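Local coordinates for protein succinyl-CoA:3-ketoacid coenzyme A transferase subunit B (Helicobacter pylori, PDB 3RRL) that transfers coenzyme A from succinyl-CoA to a 3-oxo acid, giving a 3-oxoacyl-CoA and succinate, as subunit B of the enzyme, at residues 123-128 / 157-162; 96-101 / 127-132; 7-12 / 136-141; 164-167 / 172-175. All blocks are in the same frame, centred on the assembly; numbering follows the deposited sequence.

Interaction 1 of 4, residues 123-128 / 157-162; sequences GGAMDL and PLTGKG
The backbone carbonyl oxygen of Thr159 lies against the aliphatic part of selenomethionine Met126, whose CG comes to 3.5 Å from Thr159 O. This is van der Waals packing around a polar atom and not a bond, and the long side chain repeats it further out, where Met126 CE rests 3.6 Å from Leu158 O. That second oxygen has its own donor, the indole NE1 of Trp112. Met126 spans both carbonyls because its chain is extended beyond CG, with chi2 at -165° and chi3 near 176°, and so runs obliquely across Thr159 towards Leu158.

Thr159 is a good example of a side chain shared between two environments. The hydroxyl lies beside the backbone N (chi1 -57°), which leaves the methyl anti to N, where it touches both Met126 CG, 4.0 Å from Thr159 CG2, and Ala125 CB, 4.1 Å from Thr159 CG2. The hydroxyl is hydrogen-bonded to Asn111 OD1, consistent with the methyl being turned to the helix. Trp112 also packs on Met126, as does an apolar side chain of a neighbouring subunit.

The contact thus seats the first turn of helix 125-131 on a loop held to strand 109-114 by a classic beta bulge, with Thr159 and Gly160 both facing Leu109. Ala125 brings this edge to about 7 Å, side chain to side chain, from Glu43, the predicted active-site glutamate.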
loop_
_atom_site.group_PDB
_atom_site.type_symbol
_atom_site.label_atom_id
_atom_site.label_comp_id
_atom_site.label_asym_id
_atom_site.label_seq_id
_atom_site.Cartn_x
_atom_site.Cartn_y
_atom_site.Cartn_z
ATOM N N GLY B 123 -10.954 17.212 3.756
ATOM C CA GLY B 123 -10.639 15.996 4.493
ATOM C C GLY B 123 -10.904 14.764 3.624
ATOM O O GLY B 123 -10.520 14.722 2.454
ATOM N N GLY B 124 -11.588 13.767 4.178
ATOM C CA GLY B 124 -11.858 12.541 3.443
ATOM C C GLY B 124 -13.197 12.475 2.722
ATOM O O GLY B 124 -13.542 11.444 2.137
ATOM N N ALA B 125 -13.949 13.571 2.742
ATOM C CA ALA B 125 -15.289 13.594 2.145
ATOM C C ALA B 125 -15.301 13.254 0.650
ATOM O O ALA B 125 -16.177 12.526 0.169
ATOM C CB ALA B 125 -15.953 14.936 2.389
HETATM N N MSE B 126 -14.331 13.773 -0.092
HETATM C CA MSE B 126 -14.265 13.465 -1.516
HETATM C C MSE B 126 -14.019 11.983 -1.797
HETATM O O MSE B 126 -14.571 11.432 -2.749
HETATM C CB MSE B 126 -13.228 14.335 -2.216
HETATM C CG MSE B 126 -13.637 15.789 -2.275
HETATM SE SE MSE B 126 -12.564 16.761 -3.541
HETATM C CE MSE B 126 -13.459 18.487 -3.446
ATOM N N ASP B 127 -13.200 11.344 -0.969
ATOM C CA ASP B 127 -12.937 9.916 -1.108
ATOM C C ASP B 127 -14.182 9.092 -0.786
ATOM O O ASP B 127 -14.534 8.155 -1.518
ATOM C CB ASP B 127 -11.787 9.485 -0.197
ATOM C CG ASP B 127 -10.453 10.074 -0.615
ATOM O OD1 ASP B 127 -9.810 9.487 -1.519
ATOM O OD2 ASP B 127 -10.049 11.116 -0.037
ATOM N N LEU B 128 -14.848 9.450 0.308
ATOM C CA LEU B 128 -16.012 8.710 0.777
ATOM C C LEU B 128 -17.201 8.700 -0.206
ATOM O O LEU B 128 -17.813 7.650 -0.406
ATOM C CB LEU B 128 -16.434 9.201 2.166
ATOM C CG LEU B 128 -15.578 8.650 3.316
ATOM C CD1 LEU B 128 -15.457 9.662 4.439
ATOM C CD2 LEU B 128 -16.113 7.317 3.844
ATOM N N PRO B 157 -18.907 25.167 -4.341
ATOM C CA PRO B 157 -17.957 24.209 -4.920
ATOM C C PRO B 157 -18.363 22.780 -4.582
ATOM O O PRO B 157 -18.702 22.493 -3.427
ATOM C CB PRO B 157 -16.638 24.564 -4.228
ATOM C CG PRO B 157 -16.787 26.029 -3.894
ATOM C CD PRO B 157 -18.234 26.194 -3.523
ATOM N N LEU B 158 -18.324 21.902 -5.581
ATOM C CA LEU B 158 -18.757 20.521 -5.408
ATOM C C LEU B 158 -17.808 19.649 -4.595
ATOM O O LEU B 158 -16.583 19.706 -4.759
ATOM C CB LEU B 158 -18.981 19.858 -6.762
ATOM C CG LEU B 158 -20.169 20.347 -7.578
ATOM C CD1 LEU B 158 -20.557 19.253 -8.562
ATOM C CD2 LEU B 158 -21.331 20.697 -6.667
ATOM N N THR B 159 -18.383 18.840 -3.713
ATOM C CA THR B 159 -17.642 17.742 -3.105
ATOM C C THR B 159 -17.591 16.557 -4.069
ATOM O O THR B 159 -16.602 15.828 -4.129
ATOM C CB THR B 159 -18.288 17.291 -1.809
ATOM O OG1 THR B 159 -18.369 18.405 -0.915
ATOM C CG2 THR B 159 -17.476 16.192 -1.177
ATOM N N GLY B 160 -18.674 16.369 -4.818
ATOM C CA GLY B 160 -18.731 15.323 -5.821
ATOM C C GLY B 160 -19.920 15.501 -6.746
ATOM O O GLY B 160 -20.924 16.107 -6.369
ATOM N N LYS B 161 -19.809 14.954 -7.953
ATOM C CA LYS B 161 -20.857 15.068 -8.961
ATOM C C LYS B 161 -21.617 13.745 -9.086
ATOM O O LYS B 161 -21.011 12.694 -9.295
ATOM C CB LYS B 161 -20.222 15.462 -10.297
ATOM C CG LYS B 161 -21.183 15.951 -11.358
ATOM C CD LYS B 161 -20.431 16.672 -12.474
ATOM C CE LYS B 161 -21.277 16.782 -13.745
ATOM N NZ LYS B 161 -22.667 17.279 -13.496
ATOM N N GLY B 162 -22.937 13.797 -8.927
ATOM C CA GLY B 162 -23.787 12.617 -9.047
ATOM C C GLY B 162 -23.389 11.498 -8.096
ATOM O O GLY B 162 -23.377 10.321 -8.465
#

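Interaction 2 of 4, residues 96-101 / 127-132; sequences AILGGM and DLVHGA
Leu98 and Val129 meet through branches set by similar first torsions: Leu98 CG (chi1 -65°) and Val129 CG1 (chi1 -67°) both lie beside their own backbone N and anti to the carbonyl carbon. The second torsion of Leu98, 98°, is far from a staggered value and swings CD2 towards the helix. There Leu98 CD2 touches Val129 CG1 at 4.1 Å, one methyl against another, the two side chains crossing at about a right angle.

Two residues earlier on the strand, Ala96 presents its small methyl to the last turn of the helix. Ala96 CB is 3.5 Å from Ala132 CB, tighter than ordinary carbon contact, and Leu128 CD2 closes over the same methyl at 4.0 Å from Ala96 CB. Small side chains are what let the backbones come so near, with the CA atoms of Ala96 and Ala132 5.7 Å apart. Ala132 has already left helical angles, yet its N still bonds to Leu128 O, so the helix ends right on the strand. Ile88 of helix 81-89 and Glu43, the predicted active-site residue, pack on Leu128, while Leu109 and Val163 pack on Val129.

Ala96 and Leu98 alternate with Ile97, which points to the other face of the sheet. A helix packed against a strand in this way, and leading on to the parallel neighbouring strand 134-138, is the arrangement of a beta-alpha-beta crossover, elaborated by three strands of a small sheet, 102-104, 109-114 and 118-119, inserted between strand and helix, in the Rossmann-like core of the CoA transferases.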
loop_
_atom_site.group_PDB
_atom_site.type_symbol
_atom_site.label_atom_id
_atom_site.label_comp_id
_atom_site.label_asym_id
_atom_site.label_seq_id
_atom_site.Cartn_x
_atom_site.Cartn_y
_atom_site.Cartn_z
ATOM N N ALA B 96 -21.691 5.422 3.805
ATOM C CA ALA B 96 -21.107 6.664 4.277
ATOM C C ALA B 96 -22.230 7.673 4.425
ATOM O O ALA B 96 -22.989 7.912 3.482
ATOM C CB ALA B 96 -20.059 7.173 3.314
ATOM N N ILE B 97 -22.345 8.240 5.621
ATOM C CA ILE B 97 -23.343 9.256 5.893
ATOM C C ILE B 97 -22.639 10.587 6.056
ATOM O O ILE B 97 -21.639 10.685 6.773
ATOM C CB ILE B 97 -24.155 8.928 7.146
ATOM C CG1 ILE B 97 -24.756 7.521 7.029
ATOM C CG2 ILE B 97 -25.253 9.962 7.340
ATOM C CD1 ILE B 97 -25.634 7.134 8.190
ATOM N N LEU B 98 -23.151 11.604 5.371
ATOM C CA LEU B 98 -22.483 12.896 5.305
ATOM C C LEU B 98 -23.470 14.035 5.481
ATOM O O LEU B 98 -24.661 13.895 5.178
ATOM C CB LEU B 98 -21.768 13.070 3.959
ATOM C CG LEU B 98 -20.600 12.165 3.568
ATOM C CD1 LEU B 98 -21.068 11.044 2.658
ATOM C CD2 LEU B 98 -19.532 12.978 2.864
ATOM N N GLY B 99 -22.968 15.167 5.972
ATOM C CA GLY B 99 -23.747 16.389 5.989
ATOM C C GLY B 99 -23.553 17.102 4.668
ATOM O O GLY B 99 -22.691 16.717 3.886
ATOM N N GLY B 100 -24.351 18.130 4.401
ATOM C CA GLY B 100 -24.154 18.915 3.199
ATOM C C GLY B 100 -24.641 20.340 3.349
ATOM O O GLY B 100 -25.512 20.637 4.171
HETATM N N MSE B 101 -24.031 21.242 2.595
HETATM C CA MSE B 101 -24.560 22.595 2.441
HETATM C C MSE B 101 -25.587 22.714 1.315
HETATM O O MSE B 101 -26.563 23.454 1.424
HETATM C CB MSE B 101 -23.419 23.591 2.309
HETATM C CG MSE B 101 -22.521 23.569 3.542
HETATM SE SE MSE B 101 -20.917 24.617 3.325
HETATM C CE MSE B 101 -20.118 23.630 1.859
ATOM N N ASP B 127 -13.200 11.344 -0.969
ATOM C CA ASP B 127 -12.937 9.916 -1.108
ATOM C C ASP B 127 -14.182 9.092 -0.786
ATOM O O ASP B 127 -14.534 8.155 -1.518
ATOM C CB ASP B 127 -11.787 9.485 -0.197
ATOM C CG ASP B 127 -10.453 10.074 -0.615
ATOM O OD1 ASP B 127 -9.810 9.487 -1.519
ATOM O OD2 ASP B 127 -10.049 11.116 -0.037
ATOM N N LEU B 128 -14.848 9.450 0.308
ATOM C CA LEU B 128 -16.012 8.710 0.777
ATOM C C LEU B 128 -17.201 8.700 -0.206
ATOM O O LEU B 128 -17.813 7.650 -0.406
ATOM C CB LEU B 128 -16.434 9.201 2.166
ATOM C CG LEU B 128 -15.578 8.650 3.316
ATOM C CD1 LEU B 128 -15.457 9.662 4.439
ATOM C CD2 LEU B 128 -16.113 7.317 3.844
ATOM N N VAL B 129 -17.510 9.844 -0.824
ATOM C CA VAL B 129 -18.636 9.938 -1.770
ATOM C C VAL B 129 -18.514 9.021 -2.987
ATOM O O VAL B 129 -19.525 8.571 -3.529
ATOM C CB VAL B 129 -18.906 11.395 -2.284
ATOM C CG1 VAL B 129 -19.393 12.296 -1.166
ATOM C CG2 VAL B 129 -17.679 11.985 -2.979
ATOM N N HIS B 130 -17.290 8.781 -3.447
ATOM C CA HIS B 130 -17.068 7.821 -4.529
ATOM C C HIS B 130 -16.986 6.355 -4.089
ATOM O O HIS B 130 -17.537 5.473 -4.750
ATOM C CB HIS B 130 -15.841 8.201 -5.352
ATOM C CG HIS B 130 -16.033 9.436 -6.171
ATOM N ND1 HIS B 130 -15.625 10.680 -5.747
ATOM C CD2 HIS B 130 -16.611 9.622 -7.381
ATOM C CE1 HIS B 130 -15.932 11.580 -6.664
ATOM N NE2 HIS B 130 -16.533 10.963 -7.665
ATOM N N GLY B 131 -16.297 6.099 -2.982
ATOM C CA GLY B 131 -16.015 4.733 -2.555
ATOM C C GLY B 131 -17.147 3.963 -1.888
ATOM O O GLY B 131 -17.323 2.772 -2.148
ATOM N N ALA B 132 -17.910 4.629 -1.022
ATOM C CA ALA B 132 -18.951 3.955 -0.243
ATOM C C ALA B 132 -19.972 3.274 -1.157
ATOM O O ALA B 132 -20.367 3.844 -2.165
ATOM C CB ALA B 132 -19.636 4.952 0.676
#

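Interaction 3 of 4, residues 7-12 / 136-141; sequences KRAAKE and IVIMEH
Ala9 and Glu12 of the amino-terminal segment 7-12 lie on Ile138 and Ile136, joining helix 2-10 to strand 134-138 in the Rossmann-like alpha/beta core. The two isoleucines differ in conformation, and each offers a different branch. In Ile138, chi1 is 71°, which puts CG1 between the backbone N and the carbonyl carbon and leaves CG2 anti to the carbonyl carbon; it is this gamma methyl that meets the helix, Ile138 CG2 lying 3.8 Å from Ala9 CB. In Ile136 the longer branch does the work. With chi1 at -55° and an extended chi2, its CD1 reaches out to Glu12 CB at 3.5 Å, and Glu12 CG is almost equally near.

Glu12 can serve as both an apolar and a charged partner because its chain bends at chi2 (-66°). The methylenes lie against the isoleucine tip, while the carboxylate turns back along segment 7-12 to Arg8. Both terminal nitrogens of Arg8 converge on a single oxygen, which lies in the guanidinium plane: Arg8 NH2 to Glu12 OE2 is 2.8 Å and nearly straight, on the anti lone pair, whereas Arg8 NH1 to Glu12 OE2 is longer and more bent.

Further polar partners hold this group in place. Glu185 OE1 takes Arg8 NE in a second salt bridge, and Gln166 NE2 on strand 166-168 also donates to Glu12 OE2. The other carboxylate oxygen, Glu12 OE1, forms a salt bridge with Lys134 NZ and lies 4.1 Å from Ile136 CD1.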
loop_
_atom_site.group_PDB
_atom_site.type_symbol
_atom_site.label_atom_id
_atom_site.label_comp_id
_atom_site.label_asym_id
_atom_site.label_seq_id
_atom_site.Cartn_x
_atom_site.Cartn_y
_atom_site.Cartn_z
ATOM N N LYS B 7 -32.959 10.264 13.516
ATOM C CA LYS B 7 -33.732 9.043 13.697
ATOM C C LYS B 7 -34.118 8.355 12.380
ATOM O O LYS B 7 -34.180 7.126 12.320
ATOM C CB LYS B 7 -34.961 9.309 14.573
ATOM C CG LYS B 7 -34.563 9.599 16.020
ATOM C CD LYS B 7 -35.738 9.629 16.978
ATOM C CE LYS B 7 -35.247 9.856 18.403
ATOM N NZ LYS B 7 -36.359 9.963 19.390
ATOM N N ARG B 8 -34.365 9.132 11.329
ATOM C CA ARG B 8 -34.698 8.538 10.033
ATOM C C ARG B 8 -33.435 7.971 9.393
ATOM O O ARG B 8 -33.456 6.897 8.796
ATOM C CB ARG B 8 -35.375 9.557 9.110
ATOM C CG ARG B 8 -35.667 9.036 7.705
ATOM C CD ARG B 8 -36.499 7.750 7.731
ATOM N NE ARG B 8 -36.663 7.180 6.393
ATOM C CZ ARG B 8 -35.750 6.423 5.786
ATOM N NH1 ARG B 8 -35.976 5.954 4.570
ATOM N NH2 ARG B 8 -34.608 6.130 6.392
ATOM N N ALA B 9 -32.329 8.690 9.544
ATOM C CA ALA B 9 -31.038 8.210 9.062
ATOM C C ALA B 9 -30.643 6.896 9.732
ATOM O O ALA B 9 -30.053 6.019 9.096
ATOM C CB ALA B 9 -29.964 9.262 9.291
ATOM N N ALA B 10 -30.966 6.762 11.016
ATOM C CA ALA B 10 -30.598 5.564 11.771
ATOM C C ALA B 10 -31.227 4.308 11.183
ATOM O O ALA B 10 -30.671 3.218 11.282
ATOM C CB ALA B 10 -30.989 5.711 13.230
ATOM N N LYS B 11 -32.390 4.469 10.568
ATOM C CA LYS B 11 -33.096 3.346 9.975
ATOM C C LYS B 11 -32.323 2.732 8.814
ATOM O O LYS B 11 -32.576 1.586 8.426
ATOM C CB LYS B 11 -34.494 3.774 9.525
ATOM C CG LYS B 11 -35.413 4.171 10.672
ATOM C CD LYS B 11 -36.825 4.458 10.172
ATOM C CE LYS B 11 -37.831 4.442 11.313
ATOM N NZ LYS B 11 -37.516 5.443 12.373
ATOM N N GLU B 12 -31.383 3.491 8.262
ATOM C CA GLU B 12 -30.572 3.002 7.143
ATOM C C GLU B 12 -29.433 2.074 7.587
ATOM O O GLU B 12 -28.809 1.392 6.765
ATOM C CB GLU B 12 -30.021 4.177 6.327
ATOM C CG GLU B 12 -31.113 5.056 5.723
ATOM C CD GLU B 12 -31.930 4.319 4.676
ATOM O OE1 GLU B 12 -31.314 3.647 3.816
ATOM O OE2 GLU B 12 -33.181 4.400 4.715
ATOM N N ILE B 136 -25.310 8.393 1.720
ATOM C CA ILE B 136 -26.470 9.109 2.232
ATOM C C ILE B 136 -26.073 10.492 2.751
ATOM O O ILE B 136 -25.164 10.613 3.568
ATOM C CB ILE B 136 -27.128 8.345 3.392
ATOM C CG1 ILE B 136 -27.479 6.920 2.969
ATOM C CG2 ILE B 136 -28.369 9.082 3.891
ATOM C CD1 ILE B 136 -28.009 6.069 4.113
ATOM N N VAL B 137 -26.753 11.532 2.275
ATOM C CA VAL B 137 -26.564 12.871 2.812
ATOM C C VAL B 137 -27.740 13.216 3.722
ATOM O O VAL B 137 -28.899 13.012 3.355
ATOM C CB VAL B 137 -26.467 13.932 1.700
ATOM C CG1 VAL B 137 -26.490 15.338 2.303
ATOM C CG2 VAL B 137 -25.217 13.731 0.872
ATOM N N ILE B 138 -27.437 13.720 4.912
ATOM C CA ILE B 138 -28.473 14.165 5.833
ATOM C C ILE B 138 -28.235 15.629 6.184
ATOM O O ILE B 138 -27.128 16.024 6.561
ATOM C CB ILE B 138 -28.550 13.293 7.104
ATOM C CG1 ILE B 138 -27.341 13.538 8.016
ATOM C CG2 ILE B 138 -28.696 11.827 6.724
ATOM C CD1 ILE B 138 -27.440 12.830 9.367
HETATM N N MSE B 139 -29.280 16.427 6.029
HETATM C CA MSE B 139 -29.121 17.863 5.951
HETATM C C MSE B 139 -30.406 18.572 6.337
HETATM O O MSE B 139 -31.495 18.081 6.044
HETATM C CB MSE B 139 -28.802 18.184 4.501
HETATM C CG MSE B 139 -28.485 19.606 4.197
HETATM SE SE MSE B 139 -28.080 19.652 2.305
HETATM C CE MSE B 139 -29.866 19.359 1.594
ATOM N N GLU B 140 -30.288 19.744 6.951
ATOM C CA GLU B 140 -31.458 20.594 7.135
ATOM C C GLU B 140 -31.889 21.105 5.764
ATOM O O GLU B 140 -31.048 21.470 4.939
ATOM C CB GLU B 140 -31.160 21.743 8.101
ATOM C CG GLU B 140 -31.195 21.323 9.567
ATOM C CD GLU B 140 -30.535 22.328 10.487
ATOM O OE1 GLU B 140 -31.095 23.429 10.674
ATOM O OE2 GLU B 140 -29.450 22.015 11.024
ATOM N N HIS B 141 -33.197 21.105 5.521
ATOM C CA HIS B 141 -33.739 21.333 4.180
ATOM C C HIS B 141 -33.526 22.764 3.679
ATOM O O HIS B 141 -33.303 22.980 2.487
ATOM C CB HIS B 141 -35.227 20.963 4.128
ATOM C CG HIS B 141 -35.738 20.705 2.744
ATOM N ND1 HIS B 141 -36.004 19.437 2.271
ATOM C CD2 HIS B 141 -36.025 21.553 1.725
ATOM C CE1 HIS B 141 -36.434 19.513 1.023
ATOM N NE2 HIS B 141 -36.460 20.786 0.670
#

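Interaction 4 of 4, residues 164-167 / 172-175; sequences VHQL and AVFE
Leu167 and Phe174 face each other as a hydrogen-bonded pair in the antiparallel beta hairpin made by strands 166-168 and 172-177. Their backbones exchange two bonds: Leu167 N to Phe174 O at 2.9 Å, with the donor tilted out of the carbonyl plane, and Phe174 N to Leu167 O at 2.8 Å, in the carbonyl plane. Each acceptor also receives a CA-H...O contact, from Gln166 CA to Phe174 O and from Val173 CA to Leu167 O (3.3 Å), weak supplements to the amide bonds.

The side chains of this pair lie side by side and point the same way. Leu167 CG is anti to its backbone N (chi1 163°), which leads CD2 to the ring of Phe174, 4.0 Å from Phe174 CD2. Met181 of strand 180-186 covers both, and Val137 of strand 134-138 packs on Leu167.

On the other face of the sheet Gln166 and Glu175 form the neighbouring non-hydrogen-bonded pair. Gln166 extends away from its backbone with CG anti to N (chi1 172°), passing Phe174 O, and its amide end slants past Val173. Arg8 of helix 2-10 packs on both Gln166 and Val173.

The second shell then orients the amide. Lys134 NZ bonds to Gln166 OE1 and Glu12 OE2 accepts from Gln166 NE2, which together fix which way round the amide lies. The valine methyl merely packs beside the nitrogen, Val173 CG1 standing 3.7 Å from Gln166 NE2.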
loop_
_atom_site.group_PDB
_atom_site.type_symbol
_atom_site.label_atom_id
_atom_site.label_comp_id
_atom_site.label_asym_id
_atom_site.label_seq_id
_atom_site.Cartn_x
_atom_site.Cartn_y
_atom_site.Cartn_z
ATOM N N VAL B 164 -24.725 11.247 -4.771
ATOM C CA VAL B 164 -25.651 11.058 -3.655
ATOM C C VAL B 164 -26.704 10.026 -4.008
ATOM O O VAL B 164 -27.404 10.186 -4.994
ATOM C CB VAL B 164 -26.343 12.383 -3.252
ATOM C CG1 VAL B 164 -27.351 12.147 -2.131
ATOM C CG2 VAL B 164 -25.302 13.413 -2.829
ATOM N N HIS B 165 -26.777 8.948 -3.232
ATOM C CA HIS B 165 -27.791 7.916 -3.439
ATOM C C HIS B 165 -29.120 8.275 -2.790
ATOM O O HIS B 165 -30.188 8.067 -3.371
ATOM C CB HIS B 165 -27.303 6.553 -2.933
ATOM C CG HIS B 165 -26.214 5.958 -3.768
ATOM N ND1 HIS B 165 -24.879 6.096 -3.455
ATOM C CD2 HIS B 165 -26.258 5.244 -4.915
ATOM C CE1 HIS B 165 -24.149 5.481 -4.368
ATOM N NE2 HIS B 165 -24.961 4.955 -5.266
ATOM N N GLN B 166 -29.049 8.815 -1.578
ATOM C CA GLN B 166 -30.249 9.103 -0.809
ATOM C C GLN B 166 -30.054 10.383 -0.005
ATOM O O GLN B 166 -28.976 10.632 0.540
ATOM C CB GLN B 166 -30.564 7.924 0.108
ATOM C CG GLN B 166 -31.682 8.161 1.117
ATOM C CD GLN B 166 -31.802 7.005 2.106
ATOM O OE1 GLN B 166 -30.799 6.464 2.569
ATOM N NE2 GLN B 166 -33.025 6.609 2.412
ATOM N N LEU B 167 -31.095 11.202 0.050
ATOM C CA LEU B 167 -31.029 12.462 0.776
ATOM C C LEU B 167 -32.154 12.521 1.802
ATOM O O LEU B 167 -33.331 12.387 1.464
ATOM C CB LEU B 167 -31.113 13.654 -0.187
ATOM C CG LEU B 167 -31.464 15.011 0.429
ATOM C CD1 LEU B 167 -30.366 15.495 1.368
ATOM C CD2 LEU B 167 -31.746 16.052 -0.658
ATOM N N ALA B 172 -38.261 15.731 3.964
ATOM C CA ALA B 172 -38.455 14.554 3.143
ATOM C C ALA B 172 -37.248 13.665 2.891
ATOM O O ALA B 172 -36.119 14.011 3.189
ATOM C CB ALA B 172 -39.034 14.978 1.830
ATOM N N VAL B 173 -37.536 12.497 2.340
ATOM C CA VAL B 173 -36.527 11.563 1.908
ATOM C C VAL B 173 -36.582 11.476 0.384
ATOM O O VAL B 173 -37.632 11.278 -0.194
ATOM C CB VAL B 173 -36.736 10.180 2.506
ATOM C CG1 VAL B 173 -35.650 9.254 2.059
ATOM C CG2 VAL B 173 -36.790 10.262 3.992
ATOM N N PHE B 174 -35.430 11.630 -0.250
ATOM C CA PHE B 174 -35.319 11.580 -1.688
ATOM C C PHE B 174 -34.321 10.517 -2.090
ATOM O O PHE B 174 -33.389 10.234 -1.363
ATOM C CB PHE B 174 -34.796 12.899 -2.240
ATOM C CG PHE B 174 -35.662 14.078 -1.960
ATOM C CD1 PHE B 174 -36.590 14.501 -2.884
ATOM C CD2 PHE B 174 -35.522 14.789 -0.791
ATOM C CE1 PHE B 174 -37.368 15.588 -2.636
ATOM C CE2 PHE B 174 -36.304 15.881 -0.542
ATOM C CZ PHE B 174 -37.225 16.282 -1.465
ATOM N N GLU B 175 -34.533 9.930 -3.259
ATOM C CA GLU B 175 -33.583 8.987 -3.833
ATOM C C GLU B 175 -33.120 9.464 -5.205
ATOM O O GLU B 175 -33.788 10.265 -5.854
ATOM C CB GLU B 175 -34.186 7.586 -3.908
ATOM C CG GLU B 175 -34.298 6.927 -2.543
ATOM C CD GLU B 175 -34.992 5.576 -2.578
ATOM O OE1 GLU B 175 -35.435 5.150 -3.670
ATOM O OE2 GLU B 175 -35.097 4.944 -1.501
#

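How the interactions relate
Three of the four contacts reach the large mixed sheet, through three successive strands: 95-98 in interaction 2, 134-138 in interaction 3 and 166-168 in interaction 4, which also takes in strand 172-177. Interactions 2 and 3 sit on opposite faces, their centres 12 Å apart, so this part of the sheet lies between helix 125-131 and helix 2-10. Interaction 1 shares that first helix and Asp127 and Leu128 with interaction 2, about 7 Å away between centres, and lies nearer the subunit interface. Along the chain, interaction 3 spans interaction 2, while interaction 4 follows all the others. Interactions 1 and 2 adjoin the predicted active site; interactions 3 and 4 lie away from it.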